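Local coordinates for protein endoglucanase (Ruminococcus champanellensis, PDB 6WQV) that probably hydrolyses internal beta-1,4 linkages of cellulose and related plant cell-wall polysaccharides as a broad-specificity endoglucanase of glycoside hydrolase family 5, at residues L125-L139 / E180-F192. Numbering follows the deposited sequence. Where two conformers were deposited one is given.
Sequences LIPTNAQKDSVNARL and EARQVINSYNQTF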
loop_
_atom_site.group_PDB
_atom_site.type_symbol
_atom_site.label_atom_id
_atom_site.label_comp_id
_atom_site.label_asym_id
_atom_site.label_seq_id
_atom_site.Cartn_x
_atom_site.Cartn_y
_atom_site.Cartn_z
ATOM N N LEU A 125 0.849 8.727 14.204
ATOM C CA LEU A 125 0.329 7.356 14.278
ATOM C C LEU A 125 1.307 6.479 15.063
ATOM O O LEU A 125 1.997 5.605 14.530
ATOM C CB LEU A 125 0.089 6.820 12.871
ATOM C CG LEU A 125 -0.648 5.489 12.729
ATOM C CD1 LEU A 125 -2.130 5.668 13.044
ATOM C CD2 LEU A 125 -0.477 4.879 11.335
ATOM N N ILE A 126 1.355 6.735 16.363
ATOM C CA ILE A 126 2.358 6.167 17.259
ATOM C C ILE A 126 1.755 4.983 18.018
ATOM O O ILE A 126 0.788 5.167 18.770
ATOM C CB ILE A 126 2.861 7.238 18.237
ATOM C CG1 ILE A 126 3.538 8.376 17.466
ATOM C CG2 ILE A 126 3.785 6.637 19.292
ATOM C CD1 ILE A 126 3.653 9.658 18.274
ATOM N N PRO A 127 2.325 3.771 17.897
ATOM C CA PRO A 127 1.714 2.598 18.566
ATOM C C PRO A 127 2.237 2.358 19.981
ATOM O O PRO A 127 3.032 1.448 20.258
ATOM C CB PRO A 127 2.083 1.450 17.629
ATOM C CG PRO A 127 3.450 1.865 17.096
ATOM C CD PRO A 127 3.408 3.377 16.971
ATOM N N THR A 128 1.776 3.195 20.905
ATOM C CA THR A 128 2.082 3.054 22.320
ATOM C C THR A 128 0.793 3.237 23.110
ATOM O O THR A 128 -0.150 3.893 22.653
ATOM C CB THR A 128 3.089 4.103 22.814
ATOM O OG1 THR A 128 2.514 5.412 22.691
ATOM C CG2 THR A 128 4.389 4.029 22.026
ATOM N N ASN A 129 0.765 2.664 24.314
ATOM C CA ASN A 129 -0.397 2.853 25.174
ATOM C C ASN A 129 -0.617 4.325 25.488
ATOM O O ASN A 129 -1.760 4.777 25.624
ATOM C CB ASN A 129 -0.217 2.083 26.481
ATOM C CG ASN A 129 -0.393 0.594 26.306
ATOM O OD1 ASN A 129 -1.030 0.143 25.359
ATOM N ND2 ASN A 129 0.175 -0.178 27.224
ATOM N N ALA A 130 0.470 5.088 25.620
ATOM C CA ALA A 130 0.341 6.493 25.984
ATOM C C ALA A 130 -0.341 7.300 24.883
ATOM O O ALA A 130 -1.020 8.290 25.181
ATOM C CB ALA A 130 1.718 7.083 26.291
ATOM N N GLN A 131 -0.175 6.905 23.620
ATOM C CA GLN A 131 -0.772 7.626 22.501
ATOM C C GLN A 131 -2.076 7.009 22.012
ATOM O O GLN A 131 -2.785 7.645 21.226
ATOM C CB GLN A 131 0.226 7.710 21.341
ATOM C CG GLN A 131 1.406 8.620 21.635
ATOM C CD GLN A 131 0.987 10.078 21.733
ATOM O OE1 GLN A 131 0.128 10.535 20.981
ATOM N NE2 GLN A 131 1.582 10.807 22.669
ATOM N N LYS A 132 -2.423 5.817 22.497
ATOM C CA LYS A 132 -3.486 5.016 21.893
ATOM C C LYS A 132 -4.810 5.759 21.770
ATOM O O LYS A 132 -5.430 5.754 20.700
ATOM C CB LYS A 132 -3.663 3.755 22.736
ATOM C CG LYS A 132 -4.735 2.806 22.267
ATOM C CD LYS A 132 -4.823 1.654 23.253
ATOM C CE LYS A 132 -5.963 0.706 22.932
ATOM N NZ LYS A 132 -6.021 -0.425 23.909
ATOM N N ASP A 133 -5.286 6.367 22.859
ATOM C CA ASP A 133 -6.599 7.006 22.813
ATOM C C ASP A 133 -6.607 8.168 21.823
ATOM O O ASP A 133 -7.555 8.327 21.046
ATOM C CB ASP A 133 -7.013 7.483 24.206
ATOM C CG ASP A 133 -7.324 6.339 25.155
ATOM O OD1 ASP A 133 -7.455 5.184 24.696
ATOM O OD2 ASP A 133 -7.438 6.607 26.368
ATOM N N SER A 134 -5.554 8.992 21.847
ATOM C CA SER A 134 -5.454 10.124 20.930
ATOM C C SER A 134 -5.400 9.648 19.487
ATOM O O SER A 134 -6.065 10.213 18.607
ATOM C CB SER A 134 -4.197 10.925 21.272
ATOM O OG SER A 134 -3.957 11.982 20.358
ATOM N N VAL A 135 -4.620 8.601 19.224
ATOM C CA VAL A 135 -4.478 8.112 17.859
ATOM C C VAL A 135 -5.783 7.510 17.364
ATOM O O VAL A 135 -6.197 7.743 16.221
ATOM C CB VAL A 135 -3.309 7.115 17.777
ATOM C CG1 VAL A 135 -3.256 6.483 16.403
ATOM C CG2 VAL A 135 -1.998 7.810 18.104
ATOM N N ASN A 136 -6.458 6.723 18.207
ATOM C CA ASN A 136 -7.736 6.154 17.794
ATOM C C ASN A 136 -8.740 7.250 17.462
ATOM O O ASN A 136 -9.505 7.126 16.496
ATOM C CB ASN A 136 -8.275 5.212 18.873
ATOM C CG ASN A 136 -7.790 3.789 18.699
ATOM O OD1 ASN A 136 -7.659 3.293 17.580
ATOM N ND2 ASN A 136 -7.532 3.116 19.811
ATOM N N ALA A 137 -8.750 8.336 18.238
ATOM C CA ALA A 137 -9.657 9.444 17.942
ATOM C C ALA A 137 -9.329 10.091 16.598
ATOM O O ALA A 137 -10.234 10.406 15.814
ATOM C CB ALA A 137 -9.600 10.485 19.059
ATOM N N ARG A 138 -8.040 10.301 16.313
ATOM C CA ARG A 138 -7.653 10.923 15.050
ATOM C C ARG A 138 -7.923 9.991 13.880
ATOM O O ARG A 138 -8.419 10.426 12.831
ATOM C CB ARG A 138 -6.180 11.323 15.108
ATOM C CG ARG A 138 -5.662 11.968 13.839
ATOM C CD ARG A 138 -4.395 12.759 14.074
ATOM N NE ARG A 138 -3.863 13.284 12.814
ATOM C CZ ARG A 138 -2.981 14.270 12.725
ATOM N NH1 ARG A 138 -2.517 14.854 13.818
ATOM N NH2 ARG A 138 -2.556 14.678 11.531
ATOM N N LEU A 139 -7.627 8.702 14.042
ATOM C CA LEU A 139 -7.944 7.730 13.001
ATOM C C LEU A 139 -9.422 7.759 12.660
ATOM O O LEU A 139 -9.807 7.729 11.487
ATOM C CB LEU A 139 -7.575 6.333 13.487
ATOM C CG LEU A 139 -6.157 5.845 13.232
ATOM C CD1 LEU A 139 -5.944 4.549 13.985
ATOM C CD2 LEU A 139 -5.931 5.665 11.744
ATOM N N GLU A 180 3.933 -4.237 23.170
ATOM C CA GLU A 180 2.959 -3.165 23.330
ATOM C C GLU A 180 2.568 -2.568 21.983
ATOM O O GLU A 180 1.383 -2.339 21.720
ATOM C CB GLU A 180 3.529 -2.105 24.273
ATOM C CG GLU A 180 2.649 -0.889 24.469
ATOM C CD GLU A 180 3.217 0.095 25.478
ATOM O OE1 GLU A 180 3.881 -0.345 26.442
ATOM O OE2 GLU A 180 2.998 1.314 25.305
ATOM N N ALA A 181 3.545 -2.319 21.110
ATOM C CA ALA A 181 3.223 -1.726 19.818
ATOM C C ALA A 181 2.352 -2.655 18.984
ATOM O O ALA A 181 1.430 -2.207 18.292
ATOM C CB ALA A 181 4.502 -1.406 19.048
ATOM N N ARG A 182 2.661 -3.954 18.996
ATOM C CA ARG A 182 1.876 -4.894 18.202
ATOM C C ARG A 182 0.449 -4.973 18.718
ATOM O O ARG A 182 -0.504 -5.065 17.936
ATOM C CB ARG A 182 2.578 -6.251 18.179
ATOM C CG ARG A 182 3.980 -6.151 17.574
ATOM C CD ARG A 182 4.692 -7.488 17.430
ATOM N NE ARG A 182 4.966 -8.199 18.675
ATOM C CZ ARG A 182 6.121 -8.167 19.340
ATOM N NH1 ARG A 182 7.138 -7.421 18.916
ATOM N NH2 ARG A 182 6.250 -8.880 20.445
ATOM N N GLN A 183 0.281 -4.925 20.045
ATOM C CA GLN A 183 -1.059 -4.893 20.619
ATOM C C GLN A 183 -1.816 -3.653 20.167
ATOM O O GLN A 183 -2.952 -3.740 19.689
ATOM C CB GLN A 183 -0.977 -4.892 22.145
ATOM C CG GLN A 183 -0.614 -6.205 22.797
ATOM C CD GLN A 183 -0.390 -6.053 24.293
ATOM O OE1 GLN A 183 -0.117 -4.957 24.785
ATOM N NE2 GLN A 183 -0.508 -7.154 25.025
ATOM N N VAL A 184 -1.212 -2.476 20.352
ATOM C CA VAL A 184 -1.897 -1.224 20.042
ATOM C C VAL A 184 -2.319 -1.165 18.575
ATOM O O VAL A 184 -3.395 -0.651 18.250
ATOM C CB VAL A 184 -1.007 -0.034 20.452
ATOM C CG1 VAL A 184 -1.607 1.272 19.978
ATOM C CG2 VAL A 184 -0.840 0.005 21.972
ATOM N N ILE A 185 -1.491 -1.699 17.669
ATOM C CA ILE A 185 -1.842 -1.704 16.246
ATOM C C ILE A 185 -3.126 -2.488 15.991
ATOM O O ILE A 185 -3.935 -2.100 15.133
ATOM C CB ILE A 185 -0.631 -2.186 15.411
ATOM C CG1 ILE A 185 0.427 -1.072 15.384
ATOM C CG2 ILE A 185 -1.069 -2.619 14.018
ATOM C CD1 ILE A 185 1.796 -1.525 14.950
ATOM N N ASN A 186 -3.363 -3.569 16.747
ATOM C CA ASN A 186 -4.630 -4.279 16.601
ATOM C C ASN A 186 -5.811 -3.365 16.925
ATOM O O ASN A 186 -6.862 -3.447 16.283
ATOM C CB ASN A 186 -4.665 -5.530 17.475
ATOM C CG ASN A 186 -3.680 -6.588 17.023
ATOM O OD1 ASN A 186 -3.374 -6.705 15.833
ATOM N ND2 ASN A 186 -3.179 -7.369 17.971
ATOM N N SER A 187 -5.667 -2.509 17.942
ATOM C CA SER A 187 -6.717 -1.547 18.262
ATOM C C SER A 187 -6.934 -0.564 17.117
ATOM O O SER A 187 -8.078 -0.246 16.769
ATOM C CB SER A 187 -6.349 -0.792 19.541
ATOM O OG SER A 187 -7.326 0.174 19.883
ATOM N N TYR A 188 -5.844 -0.066 16.531
ATOM C CA TYR A 188 -5.962 0.895 15.438
ATOM C C TYR A 188 -6.661 0.277 14.230
ATOM O O TYR A 188 -7.518 0.918 13.607
ATOM C CB TYR A 188 -4.575 1.411 15.042
ATOM C CG TYR A 188 -3.832 2.231 16.091
ATOM C CD1 TYR A 188 -4.475 2.748 17.211
ATOM C CD2 TYR A 188 -2.473 2.489 15.949
ATOM C CE1 TYR A 188 -3.778 3.502 18.161
ATOM C CE2 TYR A 188 -1.772 3.247 16.887
ATOM C CZ TYR A 188 -2.430 3.748 17.989
ATOM O OH TYR A 188 -1.757 4.487 18.936
ATOM N N ASN A 189 -6.308 -0.965 13.876
ATOM C CA ASN A 189 -6.991 -1.617 12.761
ATOM C C ASN A 189 -8.470 -1.821 13.073
ATOM O O ASN A 189 -9.327 -1.665 12.189
ATOM C CB ASN A 189 -6.331 -2.955 12.422
ATOM C CG ASN A 189 -5.096 -2.799 11.568
ATOM O OD1 ASN A 189 -4.993 -1.862 10.778
ATOM N ND2 ASN A 189 -4.154 -3.722 11.719
ATOM N N GLN A 190 -8.792 -2.185 14.322
ATOM C CA GLN A 190 -10.189 -2.374 14.704
ATOM C C GLN A 190 -10.962 -1.066 14.596
ATOM O O GLN A 190 -12.097 -1.038 14.099
ATOM C CB GLN A 190 -10.277 -2.934 16.124
ATOM C CG GLN A 190 -11.694 -3.236 16.556
ATOM C CD GLN A 190 -12.304 -4.383 15.771
ATOM O OE1 GLN A 190 -11.939 -5.544 15.963
ATOM N NE2 GLN A 190 -13.231 -4.059 14.870
ATOM N N THR A 191 -10.362 0.038 15.043
ATOM C CA THR A 191 -11.018 1.336 14.920
ATOM C C THR A 191 -11.295 1.670 13.463
ATOM O O THR A 191 -12.386 2.133 13.115
ATOM C CB THR A 191 -10.144 2.413 15.558
ATOM O OG1 THR A 191 -10.042 2.153 16.963
ATOM C CG2 THR A 191 -10.733 3.792 15.340
ATOM N N PHE A 192 -10.301 1.466 12.595
ATOM C CA PHE A 192 -10.486 1.740 11.175
ATOM C C PHE A 192 -11.691 0.993 10.618
ATOM O O PHE A 192 -12.543 1.576 9.937
ATOM C CB PHE A 192 -9.194 1.372 10.427
ATOM C CG PHE A 192 -9.384 1.093 8.957
ATOM C CD1 PHE A 192 -9.753 2.099 8.078
ATOM C CD2 PHE A 192 -9.170 -0.181 8.458
ATOM C CE1 PHE A 192 -9.916 1.825 6.716
ATOM C CE2 PHE A 192 -9.330 -0.463 7.110
ATOM C CZ PHE A 192 -9.704 0.541 6.240
HETATM O O HOH W 1 -1.837 -2.472 24.708
HETATM O O HOH W 2 0.231 -3.123 27.323
HETATM O O HOH W 3 3.100 3.898 26.458
#
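With CG turned away from its own carbonyl carbon (chi1 -65°), the ring of Tyr188 reaches across to helix 129-139, while Val135 sets CG1 opposite its backbone N and lays that methyl over one ring face, 3.5 Å from CG1 to the Tyr188 ring centroid in a CH-pi contact. The Tyr188 side chain is a knob held among Lys132, Val135, Asn136 and Leu139, and Leu139 CD1 packs on Tyr188 CB. Its hydroxyl donates to the carbonyl of Ile126, 2.6 Å from Tyr188 OH to Ile126 O, from above the carbonyl plane. Segments 129-139 and 180-192 run at 24° to each other, their axes approaching to 9.5 Å, as parts of consecutive outer helices of the TIM barrel, following strands 113-117 and 157-160. Pro127, at the centre of an inverse gamma turn, presses CB against Ile185 CG1, and Ala181 CA lies 3.2 Å from Pro127 O in a CA-H...O contact. Beyond the N-cap Thr128, Glu180 extends to take the N-H of Asn129 on the anti side of OE2, somewhat out of the carboxylate plane, 2.8 Å from Asn129 N to Glu180 OE2 and almost straight at 172°; its carboxylate also stacks on the Asn129 amide, the planes nearly parallel. Farther along, Asn136 ND2 donates to Ser187 OG at 3.0 Å, nearly in the amide plane, and Asn136 OD1 lies 2.7 Å from Thr191 OG1. A water joins Asn129 OD1 to Gln183 OE1.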